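Local coordinates for cation-transporting ATPase, E1-E2 family protein (Streptococcus pneumoniae, PDB 4F2F) that binds Cu(I) through its cupredoxin-like metal-binding domain and probably exports the ion from the cell at the expense of ATP, at residues 13-18 against 31-36; 27-32 against 93-98; 54-59 against 71-76. One frame throughout, in Å; residues are numbered along the deposited sequence.

Contact 1 of 3, residues 13-18 against 31-36; sequences GIQKIR and QLQKGI
The carboxamide of Gln15 makes three hydrogen bonds to the backbone of 33-36. OE1 of Gln15 accepts from N of Gln33 at 2.8 Å, nearly straight at hydrogen (167°) and on a lone pair in the carbonyl plane. NE2 of Gln15 gives one proton to O of Gln33 (2.9 Å) and the other to O of Ile36 (2.7 Å). Both of these bonds are more bent, and their acceptors lie somewhat out of the amide plane. With both ends of the amide held, rotation about its last bond is fixed. Gln33 to Ile36 form a type II turn with Gly35 at positive phi, and the Gln15 amide bridges its first and last carbonyls. In this cupredoxin fold the turn leads from strand 29-33 towards strand 38-44, which runs parallel to 14-21 and is bonded to Gln15 through the backbone. CG of Gln15 sits between its backbone N and carbonyl carbon (chi1 54°), and from there the extended chain carries the buried amide across to the turn. Leu32 lies alongside it, CB and CD2 both against OE1 of Gln15. Further out, CG2 of Ile36 rests on O of Gly13 at 3.4 Å.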
loop_
_atom_site.group_PDB
_atom_site.type_symbol
_atom_site.label_atom_id
_atom_site.label_comp_id
_atom_site.label_asym_id
_atom_site.label_seq_id
_atom_site.Cartn_x
_atom_site.Cartn_y
_atom_site.Cartn_z
ATOM N N GLY A 13 15.177 -6.274 -9.212
ATOM C CA GLY A 13 15.205 -4.826 -9.109
ATOM C C GLY A 13 13.829 -4.207 -8.922
ATOM O O GLY A 13 13.637 -3.013 -9.158
ATOM N N ILE A 14 12.869 -5.028 -8.506
ATOM C CA ILE A 14 11.543 -4.551 -8.141
ATOM C C ILE A 14 11.277 -4.969 -6.707
ATOM O O ILE A 14 11.641 -6.072 -6.303
ATOM C CB ILE A 14 10.449 -5.181 -9.019
ATOM C CG1 ILE A 14 10.825 -5.099 -10.501
ATOM C CG2 ILE A 14 9.095 -4.523 -8.743
ATOM C CD1 ILE A 14 10.517 -3.767 -11.140
ATOM N N GLN A 15 10.649 -4.097 -5.930
ATOM C CA GLN A 15 10.222 -4.488 -4.594
ATOM C C GLN A 15 8.714 -4.734 -4.592
ATOM O O GLN A 15 7.935 -3.874 -5.000
ATOM C CB GLN A 15 10.631 -3.445 -3.550
ATOM C CG GLN A 15 10.168 -2.028 -3.837
ATOM C CD GLN A 15 10.773 -1.025 -2.874
ATOM O OE1 GLN A 15 11.100 -1.359 -1.733
ATOM N NE2 GLN A 15 10.932 0.209 -3.332
ATOM N N LYS A 16 8.310 -5.923 -4.160
ATOM C CA LYS A 16 6.898 -6.286 -4.190
ATOM C C LYS A 16 6.369 -6.630 -2.809
ATOM O O LYS A 16 7.100 -7.131 -1.956
ATOM C CB LYS A 16 6.656 -7.462 -5.142
ATOM C CG LYS A 16 7.174 -7.241 -6.550
ATOM C CD LYS A 16 6.714 -8.343 -7.490
ATOM C CE LYS A 16 7.327 -8.173 -8.871
ATOM N NZ LYS A 16 6.415 -8.657 -9.945
ATOM N N ILE A 17 5.086 -6.360 -2.601
ATOM C CA ILE A 17 4.425 -6.711 -1.356
ATOM C C ILE A 17 2.918 -6.780 -1.576
ATOM O O ILE A 17 2.367 -6.055 -2.406
ATOM C CB ILE A 17 4.764 -5.704 -0.237
ATOM C CG1 ILE A 17 4.207 -6.181 1.105
ATOM C CG2 ILE A 17 4.251 -4.320 -0.591
ATOM C CD1 ILE A 17 4.791 -5.453 2.298
ATOM N N ARG A 18 2.264 -7.674 -0.843
ATOM C CA ARG A 18 0.830 -7.884 -0.971
ATOM C C ARG A 18 0.114 -7.400 0.284
ATOM O O ARG A 18 0.542 -7.681 1.404
ATOM C CB ARG A 18 0.538 -9.367 -1.201
ATOM C CG ARG A 18 -0.917 -9.692 -1.482
ATOM C CD ARG A 18 -1.113 -11.194 -1.625
ATOM N NE ARG A 18 -2.470 -11.537 -2.038
ATOM C CZ ARG A 18 -3.481 -11.733 -1.199
ATOM N NH1 ARG A 18 -3.296 -11.616 0.109
ATOM N NH2 ARG A 18 -4.683 -12.044 -1.669
ATOM N N GLN A 31 7.539 -1.169 4.575
ATOM C CA GLN A 31 8.781 -0.447 4.343
ATOM C C GLN A 31 9.227 -0.618 2.895
ATOM O O GLN A 31 9.163 -1.718 2.340
ATOM C CB GLN A 31 9.873 -0.936 5.298
ATOM C CG GLN A 31 11.200 -0.206 5.146
ATOM C CD GLN A 31 12.304 -0.807 5.995
ATOM O OE1 GLN A 31 12.342 -0.620 7.211
ATOM N NE2 GLN A 31 13.213 -1.533 5.352
ATOM N N LEU A 32 9.665 0.478 2.286
ATOM C CA LEU A 32 10.117 0.467 0.900
ATOM C C LEU A 32 11.498 1.105 0.784
ATOM O O LEU A 32 11.827 2.024 1.532
ATOM C CB LEU A 32 9.130 1.228 0.013
ATOM C CG LEU A 32 7.674 0.765 -0.012
ATOM C CD1 LEU A 32 6.840 1.719 -0.849
ATOM C CD2 LEU A 32 7.559 -0.655 -0.545
ATOM N N GLN A 33 12.297 0.615 -0.158
ATOM C CA GLN A 33 13.607 1.192 -0.436
ATOM C C GLN A 33 13.481 2.330 -1.445
ATOM O O GLN A 33 12.812 2.186 -2.468
ATOM C CB GLN A 33 14.557 0.117 -0.974
ATOM C CG GLN A 33 14.964 -0.931 0.053
ATOM C CD GLN A 33 15.981 -0.408 1.048
ATOM O OE1 GLN A 33 16.893 0.334 0.686
ATOM N NE2 GLN A 33 15.827 -0.789 2.311
ATOM N N LYS A 34 14.122 3.459 -1.157
ATOM C CA LYS A 34 14.084 4.607 -2.058
ATOM C C LYS A 34 14.739 4.281 -3.402
ATOM O O LYS A 34 15.765 3.602 -3.455
ATOM C CB LYS A 34 14.767 5.819 -1.409
ATOM C CG LYS A 34 15.072 6.972 -2.361
ATOM C CD LYS A 34 15.915 8.047 -1.680
ATOM C CE LYS A 34 16.578 8.972 -2.697
ATOM N NZ LYS A 34 15.595 9.794 -3.456
ATOM N N GLY A 35 14.127 4.749 -4.486
ATOM C CA GLY A 35 14.707 4.607 -5.810
ATOM C C GLY A 35 14.465 3.278 -6.506
ATOM O O GLY A 35 14.864 3.097 -7.657
ATOM N N ILE A 36 13.820 2.342 -5.816
ATOM C CA ILE A 36 13.511 1.045 -6.414
ATOM C C ILE A 36 12.024 0.962 -6.753
ATOM O O ILE A 36 11.178 1.164 -5.882
ATOM C CB ILE A 36 13.896 -0.120 -5.483
ATOM C CG1 ILE A 36 15.348 0.016 -5.019
ATOM C CG2 ILE A 36 13.669 -1.455 -6.177
ATOM C CD1 ILE A 36 16.356 0.033 -6.150
#

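Contact 2 of 3, residues 27-32 against 93-98; sequences PAHIQL and KGSYTV
Residues 29-32 and 93-98 are neighbouring parallel strands of the cupredoxin beta-sandwich, joined by main-chain hydrogen bonds, with 60 residues of chain between the two segments. Their short axes approach to 4.6 Å at 23°, and four successive parallel bridges pair His29 with Ser95, Ile30 with Tyr96, Gln31 with Thr97 and Leu32 with Val98. Ser95 N donates to Ala28 O, and Ile30 N to Ser95 O at 3.0 Å; Thr97 N then bonds Ile30 O, and Leu32 N bonds Thr97 O at 2.8 Å. Ser95, Ile30 and Thr97 each spend both N and O across the contact, bonding to the two residues that flank their bridge partner, as parallel pairing requires. At the start Gly94 CA lies only 3.0 Å from Ala28 O, an approach that leaves little room for a side chain there. Strand 93-99 pairs with 81-87 on its far edge and strand 29-33 with 6-11 on its own, so the contact lies inside the sheet.

The two faces differ in character. On the side of Ile30, Tyr96, Leu32 and Val98 the contact is apolar: CG1 of Ile30 meets CB of Tyr96 at 3.7 Å, and CD1 of Leu32 comes obliquely to CD2 of the tyrosine ring. That ring leads away from 27-32 to meet Phe56, Phe75 and His83. The other side, with His29, Ser95 and Thr97, is polar. A water donates to Ile30 O and also bonds Thr97 OG1 and Ser95 OG. The serine hydroxyl, placed between its backbone N and carbonyl carbon (chi1 74°), also reaches the edge of the imidazole, near the ring plane, where His29 ND1 and Ser95 OG share a hydrogen bond of 2.7 Å.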
loop_
_atom_site.group_PDB
_atom_site.type_symbol
_atom_site.label_atom_id
_atom_site.label_comp_id
_atom_site.label_asym_id
_atom_site.label_seq_id
_atom_site.Cartn_x
_atom_site.Cartn_y
_atom_site.Cartn_z
ATOM N N PRO A 27 -0.638 -6.260 5.626
ATOM C CA PRO A 27 -0.128 -5.386 6.689
ATOM C C PRO A 27 -0.499 -3.928 6.446
ATOM O O PRO A 27 -0.545 -3.489 5.298
ATOM C CB PRO A 27 1.387 -5.551 6.564
ATOM C CG PRO A 27 1.601 -5.830 5.115
ATOM C CD PRO A 27 0.430 -6.675 4.697
ATOM N N ALA A 28 -0.750 -3.188 7.520
ATOM C CA ALA A 28 -1.100 -1.779 7.405
ATOM C C ALA A 28 0.141 -0.908 7.249
ATOM O O ALA A 28 0.075 0.184 6.688
ATOM C CB ALA A 28 -1.918 -1.335 8.604
ATOM N N HIS A 29 1.275 -1.394 7.745
ATOM C CA HIS A 29 2.513 -0.629 7.693
ATOM C C HIS A 29 3.607 -1.401 6.976
ATOM O O HIS A 29 3.927 -2.531 7.344
ATOM C CB HIS A 29 2.965 -0.249 9.103
ATOM C CG HIS A 29 1.906 0.442 9.901
ATOM N ND1 HIS A 29 1.475 1.718 9.616
ATOM C CD2 HIS A 29 1.182 0.028 10.969
ATOM C CE1 HIS A 29 0.533 2.065 10.477
ATOM N NE2 HIS A 29 0.338 1.056 11.306
ATOM N N ILE A 30 4.176 -0.788 5.946
ATOM C CA ILE A 30 5.205 -1.443 5.151
ATOM C C ILE A 30 6.437 -0.559 5.002
ATOM O O ILE A 30 6.391 0.643 5.269
ATOM C CB ILE A 30 4.683 -1.837 3.753
ATOM C CG1 ILE A 30 4.475 -0.598 2.881
ATOM C CG2 ILE A 30 3.396 -2.645 3.864
ATOM C CD1 ILE A 30 4.006 -0.917 1.475
ATOM N N GLN A 31 7.539 -1.169 4.575
ATOM C CA GLN A 31 8.781 -0.447 4.343
ATOM C C GLN A 31 9.227 -0.618 2.895
ATOM O O GLN A 31 9.163 -1.718 2.340
ATOM C CB GLN A 31 9.873 -0.936 5.298
ATOM C CG GLN A 31 11.200 -0.206 5.146
ATOM C CD GLN A 31 12.304 -0.807 5.995
ATOM O OE1 GLN A 31 12.342 -0.620 7.211
ATOM N NE2 GLN A 31 13.213 -1.533 5.352
ATOM N N LEU A 32 9.665 0.478 2.286
ATOM C CA LEU A 32 10.117 0.467 0.900
ATOM C C LEU A 32 11.498 1.105 0.784
ATOM O O LEU A 32 11.827 2.024 1.532
ATOM C CB LEU A 32 9.130 1.228 0.013
ATOM C CG LEU A 32 7.674 0.765 -0.012
ATOM C CD1 LEU A 32 6.840 1.719 -0.849
ATOM C CD2 LEU A 32 7.559 -0.655 -0.545
ATOM N N LYS A 93 -6.638 3.330 7.309
ATOM C CA LYS A 93 -5.322 3.876 6.997
ATOM C C LYS A 93 -4.172 2.882 7.131
ATOM O O LYS A 93 -4.287 1.842 7.785
ATOM C CB LYS A 93 -5.030 5.085 7.884
ATOM C CG LYS A 93 -6.014 6.228 7.730
ATOM C CD LYS A 93 -5.787 7.254 8.820
ATOM C CE LYS A 93 -6.719 8.437 8.666
ATOM N NZ LYS A 93 -6.654 9.327 9.855
ATOM N N GLY A 94 -3.057 3.232 6.501
ATOM C CA GLY A 94 -1.827 2.469 6.581
ATOM C C GLY A 94 -0.683 3.422 6.305
ATOM O O GLY A 94 -0.900 4.618 6.117
ATOM N N SER A 95 0.538 2.907 6.286
ATOM C CA SER A 95 1.683 3.756 6.016
ATOM C C SER A 95 2.756 3.011 5.249
ATOM O O SER A 95 2.867 1.786 5.332
ATOM C CB SER A 95 2.269 4.323 7.316
ATOM O OG SER A 95 2.983 3.342 8.044
ATOM N N TYR A 96 3.537 3.761 4.485
ATOM C CA TYR A 96 4.737 3.211 3.883
ATOM C C TYR A 96 5.925 4.092 4.231
ATOM O O TYR A 96 5.905 5.303 4.013
ATOM C CB TYR A 96 4.584 3.018 2.370
ATOM C CG TYR A 96 4.281 4.267 1.568
ATOM C CD1 TYR A 96 2.989 4.765 1.481
ATOM C CD2 TYR A 96 5.283 4.922 0.864
ATOM C CE1 TYR A 96 2.708 5.892 0.732
ATOM C CE2 TYR A 96 5.013 6.048 0.114
ATOM C CZ TYR A 96 3.724 6.529 0.052
ATOM O OH TYR A 96 3.454 7.653 -0.690
ATOM N N THR A 97 6.946 3.473 4.810
ATOM C CA THR A 97 8.138 4.194 5.214
ATOM C C THR A 97 9.236 3.927 4.202
ATOM O O THR A 97 9.594 2.774 3.946
ATOM C CB THR A 97 8.594 3.771 6.619
ATOM O OG1 THR A 97 7.530 4.003 7.550
ATOM C CG2 THR A 97 9.820 4.565 7.049
ATOM N N VAL A 98 9.751 4.999 3.611
ATOM C CA VAL A 98 10.776 4.890 2.585
ATOM C C VAL A 98 12.154 5.095 3.201
ATOM O O VAL A 98 12.435 6.149 3.775
ATOM C CB VAL A 98 10.547 5.909 1.457
ATOM C CG1 VAL A 98 11.637 5.789 0.400
ATOM C CG2 VAL A 98 9.172 5.703 0.832
HETATM O O HOH W 1 5.540 2.174 7.478
#

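Contact 3 of 3, residues 54-59 against 71-76; sequences ILFEEE and KVIRFT
The rings of Phe56 and Phe75 meet obliquely, planes at 56° and centroids 5.5 Å apart, with CD1 of Phe56 3.7 Å from CE1 of Phe75. Each ring also receives an aliphatic group over one face. CG2 of Ile73 lies above Phe56, displaced towards the rim, in a CH-pi contact 4.3 Å from the ring centroid. CG of Glu59 sits more centrally over Phe75, 3.8 Å from its centroid. The Glu59 chain is bent at chi2 (-65°), which brings the carboxylate back over the ring, the two planes 12° apart. The short strands 54-56 and 71-75 run nearly parallel, yet their axes stay 9.9 Å apart and no hydrogen bond joins the segments directly: side chains meet across the interior of the cupredoxin sandwich. Tyr96 packs against both phenylalanines, and Phe85 meets the Phe56 ring almost parallel. Towards Lys71 the contact between the two segments is aliphatic, CG2 of Ile54 touching CG1 of Ile73 at 4.1 Å, the two side chains lying alongside and pointing opposite ways; Phe42 packs on both. At the other end, one water links OE1 of Glu59 to O of Thr76, 2.9 Å from each; a second, bound to OE2 of Glu59, reaches that carbonyl only weakly.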
loop_
_atom_site.group_PDB
_atom_site.type_symbol
_atom_site.label_atom_id
_atom_site.label_comp_id
_atom_site.label_asym_id
_atom_site.label_seq_id
_atom_site.Cartn_x
_atom_site.Cartn_y
_atom_site.Cartn_z
ATOM N N ILE A 54 -8.343 2.871 -3.481
ATOM C CA ILE A 54 -7.035 2.893 -2.840
ATOM C C ILE A 54 -6.403 4.256 -3.083
ATOM O O ILE A 54 -6.295 4.701 -4.228
ATOM C CB ILE A 54 -6.110 1.811 -3.429
ATOM C CG1 ILE A 54 -6.773 0.436 -3.345
ATOM C CG2 ILE A 54 -4.756 1.816 -2.724
ATOM C CD1 ILE A 54 -6.131 -0.604 -4.240
ATOM N N LEU A 55 -5.983 4.917 -2.010
ATOM C CA LEU A 55 -5.458 6.274 -2.112
ATOM C C LEU A 55 -4.016 6.383 -1.633
ATOM O O LEU A 55 -3.708 6.073 -0.481
ATOM C CB LEU A 55 -6.343 7.248 -1.320
ATOM C CG LEU A 55 -5.880 8.706 -1.230
ATOM C CD1 LEU A 55 -5.843 9.358 -2.603
ATOM C CD2 LEU A 55 -6.774 9.499 -0.285
ATOM N N PHE A 56 -3.140 6.811 -2.535
ATOM C CA PHE A 56 -1.782 7.215 -2.189
ATOM C C PHE A 56 -1.640 8.687 -2.571
ATOM O O PHE A 56 -1.139 9.014 -3.646
ATOM C CB PHE A 56 -0.751 6.372 -2.950
ATOM C CG PHE A 56 -0.524 4.995 -2.371
ATOM C CD1 PHE A 56 0.686 4.675 -1.776
ATOM C CD2 PHE A 56 -1.507 4.018 -2.436
ATOM C CE1 PHE A 56 0.911 3.415 -1.247
ATOM C CE2 PHE A 56 -1.289 2.752 -1.910
ATOM C CZ PHE A 56 -0.077 2.450 -1.316
ATOM N N GLU A 57 -2.097 9.567 -1.685
ATOM C CA GLU A 57 -2.246 10.985 -1.997
ATOM C C GLU A 57 -0.948 11.633 -2.473
ATOM O O GLU A 57 -0.954 12.444 -3.399
ATOM C CB GLU A 57 -2.785 11.742 -0.778
ATOM C CG GLU A 57 -3.225 13.171 -1.058
ATOM C CD GLU A 57 -4.691 13.269 -1.433
ATOM O OE1 GLU A 57 -5.548 12.997 -0.565
ATOM O OE2 GLU A 57 -4.987 13.609 -2.599
ATOM N N GLU A 58 0.162 11.274 -1.841
ATOM C CA GLU A 58 1.435 11.921 -2.130
ATOM C C GLU A 58 2.032 11.466 -3.457
ATOM O O GLU A 58 2.979 12.069 -3.956
ATOM C CB GLU A 58 2.414 11.677 -0.987
ATOM C CG GLU A 58 1.802 11.951 0.370
ATOM C CD GLU A 58 2.726 11.599 1.507
ATOM O OE1 GLU A 58 3.931 11.909 1.410
ATOM O OE2 GLU A 58 2.246 11.009 2.498
ATOM N N GLU A 59 1.473 10.403 -4.024
ATOM C CA GLU A 59 1.893 9.919 -5.332
ATOM C C GLU A 59 0.855 10.265 -6.393
ATOM O O GLU A 59 1.026 9.941 -7.566
ATOM C CB GLU A 59 2.136 8.407 -5.289
ATOM C CG GLU A 59 3.291 7.997 -4.394
ATOM C CD GLU A 59 4.628 8.503 -4.901
ATOM O OE1 GLU A 59 4.770 8.695 -6.127
ATOM O OE2 GLU A 59 5.540 8.713 -4.074
ATOM N N LYS A 71 -5.495 -5.238 -7.347
ATOM C CA LYS A 71 -4.966 -4.110 -8.106
ATOM C C LYS A 71 -3.518 -3.870 -7.698
ATOM O O LYS A 71 -3.201 -3.852 -6.508
ATOM C CB LYS A 71 -5.796 -2.843 -7.852
ATOM C CG LYS A 71 -7.073 -2.712 -8.685
ATOM C CD LYS A 71 -6.749 -2.341 -10.129
ATOM C CE LYS A 71 -8.002 -2.204 -10.986
ATOM N NZ LYS A 71 -8.740 -0.936 -10.749
ATOM N N VAL A 72 -2.639 -3.698 -8.681
ATOM C CA VAL A 72 -1.241 -3.403 -8.400
ATOM C C VAL A 72 -1.011 -1.898 -8.434
ATOM O O VAL A 72 -1.203 -1.259 -9.468
ATOM C CB VAL A 72 -0.299 -4.084 -9.413
ATOM C CG1 VAL A 72 1.158 -3.779 -9.080
ATOM C CG2 VAL A 72 -0.538 -5.584 -9.439
ATOM N N ILE A 73 -0.603 -1.337 -7.301
ATOM C CA ILE A 73 -0.252 0.076 -7.235
ATOM C C ILE A 73 1.238 0.230 -7.516
ATOM O O ILE A 73 2.068 -0.326 -6.795
ATOM C CB ILE A 73 -0.581 0.671 -5.855
ATOM C CG1 ILE A 73 -2.065 0.480 -5.530
ATOM C CG2 ILE A 73 -0.193 2.142 -5.805
ATOM C CD1 ILE A 73 -3.006 1.198 -6.476
ATOM N N ARG A 74 1.576 0.971 -8.566
ATOM C CA ARG A 74 2.972 1.090 -8.979
ATOM C C ARG A 74 3.517 2.511 -8.893
ATOM O O ARG A 74 2.927 3.455 -9.414
ATOM C CB ARG A 74 3.167 0.563 -10.402
ATOM C CG ARG A 74 2.964 -0.932 -10.548
ATOM C CD ARG A 74 3.396 -1.390 -11.928
ATOM N NE ARG A 74 4.758 -0.961 -12.227
ATOM C CZ ARG A 74 5.106 -0.245 -13.293
ATOM N NH1 ARG A 74 4.191 0.117 -14.181
ATOM N NH2 ARG A 74 6.372 0.099 -13.473
ATOM N N PHE A 75 4.655 2.645 -8.225
ATOM C CA PHE A 75 5.405 3.892 -8.217
ATOM C C PHE A 75 6.827 3.645 -7.733
ATOM O O PHE A 75 7.126 2.595 -7.162
ATOM C CB PHE A 75 4.695 4.973 -7.382
ATOM C CG PHE A 75 4.588 4.657 -5.909
ATOM C CD1 PHE A 75 3.501 3.952 -5.408
ATOM C CD2 PHE A 75 5.556 5.098 -5.021
ATOM C CE1 PHE A 75 3.396 3.676 -4.053
ATOM C CE2 PHE A 75 5.458 4.826 -3.668
ATOM C CZ PHE A 75 4.378 4.114 -3.183
ATOM N N THR A 76 7.709 4.603 -7.989
ATOM C CA THR A 76 9.069 4.530 -7.487
ATOM C C THR A 76 9.231 5.576 -6.394
ATOM O O THR A 76 9.277 6.773 -6.677
ATOM C CB THR A 76 10.099 4.768 -8.608
ATOM O OG1 THR A 76 9.883 3.823 -9.664
ATOM C CG2 THR A 76 11.521 4.613 -8.078
HETATM O O HOH W 2 7.931 9.463 -4.973
HETATM O O HOH W 3 7.049 8.331 -7.800
#

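Contacts 1 and 2 share Gln31 and Leu32 on strand 29-33 but hold it differently: in contact 1 a single buried amide grips the turn after the strand, whereas in contact 2 the strand pairs through its main chain. Contact 3 uses neither mode and depends on side-chain packing. It is nested in the loop closed by contact 2, and the two meet where Tyr96 CE1 approaches Phe56 CD1 at 3.4 Å. Leu32 CD1, near Phe75 CZ, brings contact 1 to the same interior. The centre of contact 1 lies about 11 Å from the centre of the chain, against about 7 Å for the centres of the others, although all three are only partly buried.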